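Local coordinates for protein HTPA Reductase (Selaginella moellendorffii, PDB 5U5I) that probably reduces a hydroxylated tetrahydrodipicolinate precursor with NADH or NADPH in the diaminopimelate route to lysine, and binds NAD in its nucleotide-binding domain, at residues A138-A143 with I176-K181; G148-Y153 with R180-D185; V157-Q162 with V191-D196. One frame throughout, in Å; residues are numbered along the deposited sequence.

Contact 1 of 3, residues A138-A143 with I176-K181; sequences AMEIMA and ISSLRK
Glu140 swings its CG anti to the backbone N (chi1 -177°) and then bends at chi2, which turns its carboxylate toward Ser178 and Lys181 on the adjacent helix. Ser178 places OG beside its own backbone N, chi1 -54°, facing that carboxylate. The contact is a near-parallel helix pair in the C-terminal domain of the DapB family: helices 130-145 and 170-181 run the same way, their axes here 19° apart and 8.3 Å at closest approach. Small residues line the seam. The methyl CB of Ala143 sits against the backbone O of Ser178 at 3.3 Å, and beyond it lies against CB of Lys181. CB of Ser178 lies against the carbonyl O of Met139, a selenomethionine whose own chain bends away from the seam toward the second subunit, where it packs on Met139 of that subunit. Helix 130-145 therefore has the dimer partner along one side and helix 170-181 along another. At the more open rim the two oxygens of Glu140 divide their work. OE2 takes the extended chain of Lys181 in a salt bridge, NZ lying 3.1 Å from OE2 on its syn lone pair. OE1 offers its anti lone pair, pointing away from OE2, and there accepts the hydroxyl proton of Ser178, whose OG stands 2.7 Å from OE1.

Contact 2 of 3, residues G148-Y153 with R180-D185; sequences GAFSGY and RKLGLD
Two backbone hydrogen bonds tie the turn at Gly148-Tyr153 to the end of helix 170-181. Gly148 N donates to Lys181 O at 2.9 Å. One residue further, Leu182 O receives Phe150 N at 2.8 Å. Ala149 N and Ser151 N also lie close to this oxygen, at angles too poor for bonding. The backbones press together at Gly183, where a side chain would collide with Ser151 CA. Apolar contacts fill the inner side. Phe150 and Leu182 lie side by side and point the same way, CD2 of Leu182 reaching the ring edge near its plane. At Leu184 a chi1 of -78° sets CG beside the backbone N and turns the branch toward the 148-153 turn, where CD2 packs on CB of Phe150 at 3.6 Å and CD1 lies against CB and the carbonyl O of Tyr153. An alanine in place of Leu184 would remove both methyls and is likely to open a gap beside Phe150 and Tyr153. From the second subunit, Gln131 bonds to Ala149 O and packs on Phe150 and Tyr153. Gly183, with positive phi, closes the helix in a Schellman motif, and the type I turn Gly148-Ser151 docks on this C-terminal cap.

Contact 3 of 3, residues V157-Q162 with V191-D196; sequences VTESHQ and VELVRD
Glu159 OE1 is gripped by Arg195 and His161, which reach it from opposite faces of the carboxylate plane. Arg195 NH1 comes on the syn side at 2.8 Å from OE1, forming a salt bridge, while His161 ND1, also 2.8 Å from OE1, stands above the carboxylate with the oxygen close to the plane of its own ring. Glu159 and His161 belong to a stretch that appears to correspond to the DapB signature. Arg195 NH2 adds only weak bonds to OE1 and OE2. The carboxylate and guanidinium planes are 34° apart, so the pair is not a flat bidentate one. Arg195 bends at chi2 (-68°), which folds its guanidinium back over strand 154-161; CB of His161 lies over the centre of one face, and NH1 makes a further bond to Val194 O. Outside the segments, Lys165 O takes NE of Arg195, and Ser169 N donates to Glu159 OE2. Beneath this cluster the backbones pair as parallel strands of a beta-alpha-beta unit, with helix 170-181 as the crossover. The ladder is Glu192 N to Val157 O, Glu159 N to Glu192 O and Val194 N to Glu159 O, the last 2.8 Å long. Val157 and Val191 cross at one end, their CG1 atoms 4.0 Å apart, with Ile176 of the crossover helix packed on both. On the opposite sheet face to Glu159, Thr158 OG1 is buried beside CG2 of Val194, 3.8 Å away, and has no polar partner in the model. Gln162, which follows His161, has its side chain about 6 Å from the bound NAD. One carboxylate thus ties His161, Arg195 and the amide of Ser169 together, and its bond to ND1 fixes how the imidazole is turned.

Contacts 1 and 2 share helix 170-181 and their centres lie about 9 Å apart; both also meet the second subunit. Contact 1 is the more buried, a helix seam with a charged rim, whereas contact 2 is partly buried and relies on backbone bonds and leucine methyls. They join directly where CE of Met142 packs on CD1 of Leu182. Contact 3, also partly buried, has its centre about 21 Å from that of contact 1 and about 23 Å from that of contact 2; untouched by the other subunit, it combines strand pairing with a charged cluster and comes near the NAD site through Gln162. Helix 170-181 carries residues of contacts 1 and 2 and is the crossover of contact 3.

Contact 1 of 3, residues A138-A143 with I176-K181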
loop_
_atom_site.group_PDB
_atom_site.type_symbol
_atom_site.label_atom_id
_atom_site.label_comp_id
_atom_site.label_asym_id
_atom_site.label_seq_id
_atom_site.Cartn_x
_atom_site.Cartn_y
_atom_site.Cartn_z
ATOM N N ALA B 138 3.861 0.725 -2.766
ATOM C CA ALA B 138 2.396 0.770 -2.666
ATOM C C ALA B 138 1.928 1.823 -1.667
ATOM O O ALA B 138 0.941 2.513 -1.915
ATOM C CB ALA B 138 1.810 -0.596 -2.286
HETATM N N MSE B 139 2.634 1.918 -0.543
HETATM C CA MSE B 139 2.328 2.891 0.505
HETATM C C MSE B 139 2.645 4.290 0.043
HETATM O O MSE B 139 1.866 5.195 0.290
HETATM C CB MSE B 139 3.074 2.595 1.807
HETATM C CG MSE B 139 2.738 1.244 2.433
HETATM SE SE MSE B 139 0.873 1.171 3.082
HETATM C CE MSE B 139 0.016 0.481 1.444
ATOM N N GLU B 140 3.783 4.471 -0.633
ATOM C CA GLU B 140 4.167 5.769 -1.185
ATOM C C GLU B 140 3.214 6.221 -2.302
ATOM O O GLU B 140 2.907 7.400 -2.419
ATOM C CB GLU B 140 5.628 5.729 -1.685
ATOM C CG GLU B 140 6.208 7.038 -2.230
ATOM C CD GLU B 140 6.174 8.239 -1.259
ATOM O OE1 GLU B 140 5.895 8.098 -0.036
ATOM O OE2 GLU B 140 6.450 9.374 -1.733
ATOM N N ILE B 141 2.776 5.281 -3.127
ATOM C CA ILE B 141 1.763 5.554 -4.159
ATOM C C ILE B 141 0.457 6.070 -3.545
ATOM O O ILE B 141 -0.118 7.021 -4.066
ATOM C CB ILE B 141 1.494 4.294 -5.019
ATOM C CG1 ILE B 141 2.636 4.103 -6.027
ATOM C CG2 ILE B 141 0.149 4.364 -5.754
ATOM C CD1 ILE B 141 2.757 2.681 -6.560
HETATM N N MSE B 142 0.011 5.430 -2.460
HETATM C CA MSE B 142 -1.211 5.804 -1.750
HETATM C C MSE B 142 -1.097 7.218 -1.224
HETATM O O MSE B 142 -2.046 8.009 -1.350
HETATM C CB MSE B 142 -1.480 4.830 -0.594
HETATM C CG MSE B 142 -2.880 4.973 -0.005
HETATM SE SE MSE B 142 -3.423 3.326 0.971
HETATM C CE MSE B 142 -2.184 3.439 2.495
ATOM N N ALA B 143 0.060 7.541 -0.641
ATOM C CA ALA B 143 0.335 8.869 -0.080
ATOM C C ALA B 143 0.480 9.991 -1.113
ATOM O O ALA B 143 0.046 11.111 -0.846
ATOM C CB ALA B 143 1.571 8.823 0.800
ATOM N N ILE B 176 6.824 4.726 7.152
ATOM C CA ILE B 176 6.299 5.745 8.068
ATOM C C ILE B 176 6.280 7.139 7.430
ATOM O O ILE B 176 5.338 7.895 7.630
ATOM C CB ILE B 176 7.095 5.749 9.397
ATOM C CG1 ILE B 176 6.734 4.498 10.210
ATOM C CG2 ILE B 176 6.810 6.993 10.229
ATOM C CD1 ILE B 176 7.781 4.132 11.247
ATOM N N SER B 177 7.314 7.457 6.661
ATOM C CA SER B 177 7.370 8.696 5.872
ATOM C C SER B 177 6.127 8.867 4.953
ATOM O O SER B 177 5.519 9.955 4.882
ATOM C CB SER B 177 8.670 8.721 5.055
ATOM O OG SER B 177 8.850 9.951 4.396
ATOM N N SER B 178 5.749 7.783 4.273
ATOM C CA SER B 178 4.528 7.764 3.449
ATOM C C SER B 178 3.266 7.924 4.300
ATOM O O SER B 178 2.352 8.675 3.956
ATOM C CB SER B 178 4.443 6.460 2.652
ATOM O OG SER B 178 5.619 6.249 1.891
ATOM N N LEU B 179 3.229 7.225 5.424
ATOM C CA LEU B 179 2.078 7.288 6.309
ATOM C C LEU B 179 1.851 8.685 6.879
ATOM O O LEU B 179 0.692 9.110 7.008
ATOM C CB LEU B 179 2.197 6.238 7.412
ATOM C CG LEU B 179 2.072 4.802 6.886
ATOM C CD1 LEU B 179 2.347 3.817 8.007
ATOM C CD2 LEU B 179 0.713 4.528 6.252
ATOM N N ARG B 180 2.934 9.410 7.179
ATOM C CA ARG B 180 2.832 10.828 7.568
ATOM C C ARG B 180 2.181 11.701 6.483
ATOM O O ARG B 180 1.372 12.574 6.804
ATOM C CB ARG B 180 4.193 11.415 8.015
ATOM C CG ARG B 180 4.590 11.010 9.437
ATOM C CD ARG B 180 5.765 11.800 10.005
ATOM N NE ARG B 180 7.008 11.374 9.383
ATOM C CZ ARG B 180 7.957 10.605 9.928
ATOM N NH1 ARG B 180 7.890 10.150 11.186
ATOM N NH2 ARG B 180 9.017 10.303 9.190
ATOM N N LYS B 181 2.511 11.444 5.216
ATOM C CA LYS B 181 1.843 12.118 4.085
ATOM C C LYS B 181 0.367 11.727 3.945
ATOM O O LYS B 181 -0.433 12.500 3.413
ATOM C CB LYS B 181 2.557 11.826 2.762
ATOM C CG LYS B 181 3.866 12.566 2.544
ATOM C CD LYS B 181 4.648 11.886 1.428
ATOM C CE LYS B 181 5.758 12.758 0.901
ATOM N NZ LYS B 181 6.620 11.995 -0.050
#

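Contact 2 of 3, residues G148-Y153 with R180-D185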
loop_
_atom_site.group_PDB
_atom_site.type_symbol
_atom_site.label_atom_id
_atom_site.label_comp_id
_atom_site.label_asym_id
_atom_site.label_seq_id
_atom_site.Cartn_x
_atom_site.Cartn_y
_atom_site.Cartn_z
ATOM N N GLY B 148 -3.257 12.857 3.021
ATOM C CA GLY B 148 -4.183 13.028 4.124
ATOM C C GLY B 148 -5.336 12.045 4.237
ATOM O O GLY B 148 -6.174 12.217 5.110
ATOM N N ALA B 149 -5.362 10.990 3.413
ATOM C CA ALA B 149 -6.509 10.062 3.357
ATOM C C ALA B 149 -6.841 9.390 4.694
ATOM O O ALA B 149 -7.998 9.008 4.923
ATOM C CB ALA B 149 -6.301 9.009 2.286
ATOM N N PHE B 150 -5.835 9.251 5.556
ATOM C CA PHE B 150 -5.994 8.649 6.878
ATOM C C PHE B 150 -5.809 9.680 8.003
ATOM O O PHE B 150 -5.423 9.323 9.127
ATOM C CB PHE B 150 -5.001 7.478 7.029
ATOM C CG PHE B 150 -5.330 6.287 6.169
ATOM C CD1 PHE B 150 -4.984 6.264 4.819
ATOM C CD2 PHE B 150 -5.985 5.189 6.705
ATOM C CE1 PHE B 150 -5.285 5.169 4.027
ATOM C CE2 PHE B 150 -6.282 4.091 5.923
ATOM C CZ PHE B 150 -5.928 4.079 4.586
ATOM N N SER B 151 -6.119 10.947 7.716
ATOM C CA SER B 151 -5.982 12.025 8.695
ATOM C C SER B 151 -6.886 11.743 9.882
ATOM O O SER B 151 -8.035 11.319 9.702
ATOM C CB SER B 151 -6.326 13.379 8.072
ATOM O OG SER B 151 -6.210 14.414 9.031
ATOM N N GLY B 152 -6.348 11.922 11.089
ATOM C CA GLY B 152 -7.064 11.595 12.323
ATOM C C GLY B 152 -6.910 10.165 12.831
ATOM O O GLY B 152 -7.232 9.893 13.981
ATOM N N TYR B 153 -6.417 9.245 11.999
ATOM C CA TYR B 153 -6.211 7.857 12.433
ATOM C C TYR B 153 -4.976 7.752 13.336
ATOM O O TYR B 153 -4.119 8.639 13.355
ATOM C CB TYR B 153 -6.077 6.888 11.235
ATOM C CG TYR B 153 -7.379 6.488 10.553
ATOM C CD1 TYR B 153 -8.345 7.440 10.202
ATOM C CD2 TYR B 153 -7.631 5.155 10.223
ATOM C CE1 TYR B 153 -9.529 7.072 9.569
ATOM C CE2 TYR B 153 -8.809 4.777 9.593
ATOM C CZ TYR B 153 -9.757 5.738 9.270
ATOM O OH TYR B 153 -10.917 5.366 8.646
ATOM N N ARG B 180 2.934 9.410 7.179
ATOM C CA ARG B 180 2.832 10.828 7.568
ATOM C C ARG B 180 2.181 11.701 6.483
ATOM O O ARG B 180 1.372 12.574 6.804
ATOM C CB ARG B 180 4.193 11.415 8.015
ATOM C CG ARG B 180 4.590 11.010 9.437
ATOM C CD ARG B 180 5.765 11.800 10.005
ATOM N NE ARG B 180 7.008 11.374 9.383
ATOM C CZ ARG B 180 7.957 10.605 9.928
ATOM N NH1 ARG B 180 7.890 10.150 11.186
ATOM N NH2 ARG B 180 9.017 10.303 9.190
ATOM N N LYS B 181 2.511 11.444 5.216
ATOM C CA LYS B 181 1.843 12.118 4.085
ATOM C C LYS B 181 0.367 11.727 3.945
ATOM O O LYS B 181 -0.433 12.500 3.413
ATOM C CB LYS B 181 2.557 11.826 2.762
ATOM C CG LYS B 181 3.866 12.566 2.544
ATOM C CD LYS B 181 4.648 11.886 1.428
ATOM C CE LYS B 181 5.758 12.758 0.901
ATOM N NZ LYS B 181 6.620 11.995 -0.050
ATOM N N LEU B 182 0.038 10.516 4.392
ATOM C CA LEU B 182 -1.347 10.050 4.522
ATOM C C LEU B 182 -2.130 10.635 5.709
ATOM O O LEU B 182 -3.304 10.303 5.879
ATOM C CB LEU B 182 -1.385 8.507 4.550
ATOM C CG LEU B 182 -1.081 7.881 3.181
ATOM C CD1 LEU B 182 -0.589 6.442 3.296
ATOM C CD2 LEU B 182 -2.303 7.962 2.265
ATOM N N GLY B 183 -1.494 11.489 6.516
ATOM C CA GLY B 183 -2.151 12.190 7.624
ATOM C C GLY B 183 -1.919 11.602 9.013
ATOM O O GLY B 183 -2.530 12.058 9.989
ATOM N N LEU B 184 -1.052 10.592 9.117
ATOM C CA LEU B 184 -0.737 10.008 10.414
ATOM C C LEU B 184 0.301 10.880 11.121
ATOM O O LEU B 184 1.211 11.406 10.486
ATOM C CB LEU B 184 -0.227 8.567 10.277
ATOM C CG LEU B 184 -1.241 7.447 10.027
ATOM C CD1 LEU B 184 -2.351 7.474 11.069
ATOM C CD2 LEU B 184 -1.824 7.488 8.624
ATOM N N ASP B 185 0.129 11.047 12.431
ATOM C CA ASP B 185 1.072 11.773 13.279
ATOM C C ASP B 185 1.848 10.736 14.096
ATOM O O ASP B 185 1.273 10.059 14.962
ATOM C CB ASP B 185 0.332 12.747 14.204
ATOM C CG ASP B 185 1.271 13.513 15.131
ATOM O OD1 ASP B 185 2.425 13.780 14.724
ATOM O OD2 ASP B 185 0.857 13.856 16.268
#

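Contact 3 of 3, residues V157-Q162 with V191-D196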
loop_
_atom_site.group_PDB
_atom_site.type_symbol
_atom_site.label_atom_id
_atom_site.label_comp_id
_atom_site.label_asym_id
_atom_site.label_seq_id
_atom_site.Cartn_x
_atom_site.Cartn_y
_atom_site.Cartn_z
ATOM N N VAL B 157 3.389 1.064 14.955
ATOM C CA VAL B 157 4.387 0.340 14.147
ATOM C C VAL B 157 5.266 -0.484 15.077
ATOM O O VAL B 157 5.902 0.058 15.983
ATOM C CB VAL B 157 5.287 1.280 13.317
ATOM C CG1 VAL B 157 6.285 0.476 12.479
ATOM C CG2 VAL B 157 4.448 2.189 12.433
ATOM N N THR B 158 5.292 -1.791 14.850
ATOM C CA THR B 158 6.139 -2.679 15.622
ATOM C C THR B 158 7.025 -3.514 14.677
ATOM O O THR B 158 6.612 -3.925 13.587
ATOM C CB THR B 158 5.338 -3.525 16.643
ATOM O OG1 THR B 158 6.220 -4.454 17.289
ATOM C CG2 THR B 158 4.215 -4.303 15.996
ATOM N N GLU B 159 8.255 -3.738 15.115
ATOM C CA GLU B 159 9.318 -4.199 14.234
ATOM C C GLU B 159 10.250 -5.148 15.003
ATOM O O GLU B 159 10.612 -4.877 16.145
ATOM C CB GLU B 159 10.033 -2.955 13.704
ATOM C CG GLU B 159 11.163 -3.175 12.729
ATOM C CD GLU B 159 12.524 -3.156 13.407
ATOM O OE1 GLU B 159 12.902 -4.176 14.015
ATOM O OE2 GLU B 159 13.219 -2.120 13.336
ATOM N N SER B 160 10.616 -6.262 14.366
ATOM C CA SER B 160 11.482 -7.269 14.972
ATOM C C SER B 160 12.573 -7.753 14.012
ATOM O O SER B 160 12.282 -8.235 12.919
ATOM C CB SER B 160 10.662 -8.457 15.475
ATOM O OG SER B 160 11.495 -9.439 16.061
ATOM N N HIS B 161 13.821 -7.616 14.463
ATOM C CA HIS B 161 15.009 -8.108 13.779
ATOM C C HIS B 161 15.893 -8.820 14.824
ATOM O O HIS B 161 15.650 -8.732 16.037
ATOM C CB HIS B 161 15.797 -6.943 13.147
ATOM C CG HIS B 161 15.200 -6.402 11.883
ATOM N ND1 HIS B 161 14.097 -5.574 11.870
ATOM C CD2 HIS B 161 15.569 -6.554 10.589
ATOM C CE1 HIS B 161 13.798 -5.258 10.622
ATOM N NE2 HIS B 161 14.680 -5.835 9.824
ATOM N N GLN B 162 16.916 -9.518 14.342
ATOM C CA GLN B 162 17.905 -10.151 15.219
ATOM C C GLN B 162 18.524 -9.140 16.195
ATOM O O GLN B 162 18.716 -7.968 15.845
ATOM C CB GLN B 162 18.979 -10.922 14.423
ATOM C CG GLN B 162 19.920 -10.112 13.529
ATOM C CD GLN B 162 19.330 -9.696 12.185
ATOM O OE1 GLN B 162 18.344 -10.263 11.701
ATOM N NE2 GLN B 162 19.932 -8.682 11.580
ATOM N N VAL B 191 8.344 3.849 17.049
ATOM C CA VAL B 191 8.402 2.462 16.577
ATOM C C VAL B 191 8.813 1.595 17.758
ATOM O O VAL B 191 9.732 1.941 18.502
ATOM C CB VAL B 191 9.380 2.235 15.400
ATOM C CG1 VAL B 191 9.387 0.766 14.988
ATOM C CG2 VAL B 191 8.999 3.090 14.201
ATOM N N GLU B 192 8.096 0.491 17.932
ATOM C CA GLU B 192 8.376 -0.462 18.992
ATOM C C GLU B 192 9.371 -1.475 18.448
ATOM O O GLU B 192 9.061 -2.212 17.510
ATOM C CB GLU B 192 7.078 -1.136 19.419
ATOM C CG GLU B 192 7.173 -1.952 20.696
ATOM C CD GLU B 192 5.888 -1.923 21.512
ATOM O OE1 GLU B 192 4.795 -1.698 20.930
ATOM O OE2 GLU B 192 5.972 -2.129 22.745
ATOM N N LEU B 193 10.575 -1.483 19.016
ATOM C CA LEU B 193 11.646 -2.369 18.562
ATOM C C LEU B 193 11.679 -3.611 19.432
ATOM O O LEU B 193 12.196 -3.574 20.547
ATOM C CB LEU B 193 13.005 -1.654 18.610
ATOM C CG LEU B 193 13.211 -0.397 17.752
ATOM C CD1 LEU B 193 14.656 0.078 17.862
ATOM C CD2 LEU B 193 12.853 -0.630 16.296
ATOM N N VAL B 194 11.118 -4.705 18.930
ATOM C CA VAL B 194 11.171 -5.979 19.637
ATOM C C VAL B 194 12.523 -6.612 19.336
ATOM O O VAL B 194 12.824 -6.908 18.184
ATOM C CB VAL B 194 10.013 -6.912 19.234
ATOM C CG1 VAL B 194 10.151 -8.274 19.906
ATOM C CG2 VAL B 194 8.678 -6.270 19.601
ATOM N N ARG B 195 13.339 -6.766 20.377
ATOM C CA ARG B 195 14.670 -7.375 20.278
ATOM C C ARG B 195 14.959 -8.521 21.271
ATOM O O ARG B 195 16.008 -9.164 21.161
ATOM C CB ARG B 195 15.732 -6.278 20.429
ATOM C CG ARG B 195 15.757 -5.263 19.293
ATOM C CD ARG B 195 16.242 -5.903 18.001
ATOM N NE ARG B 195 16.364 -4.954 16.895
ATOM C CZ ARG B 195 15.352 -4.470 16.166
ATOM N NH1 ARG B 195 14.081 -4.796 16.425
ATOM N NH2 ARG B 195 15.615 -3.621 15.170
ATOM N N ASP B 196 14.048 -8.787 22.211
ATOM C CA ASP B 196 14.198 -9.883 23.174
ATOM C C ASP B 196 13.655 -11.176 22.544
ATOM O O ASP B 196 12.483 -11.211 22.162
ATOM C CB ASP B 196 13.442 -9.551 24.467
ATOM C CG ASP B 196 13.616 -10.609 25.547
ATOM O OD1 ASP B 196 13.347 -11.798 25.270
ATOM O OD2 ASP B 196 14.002 -10.255 26.689
#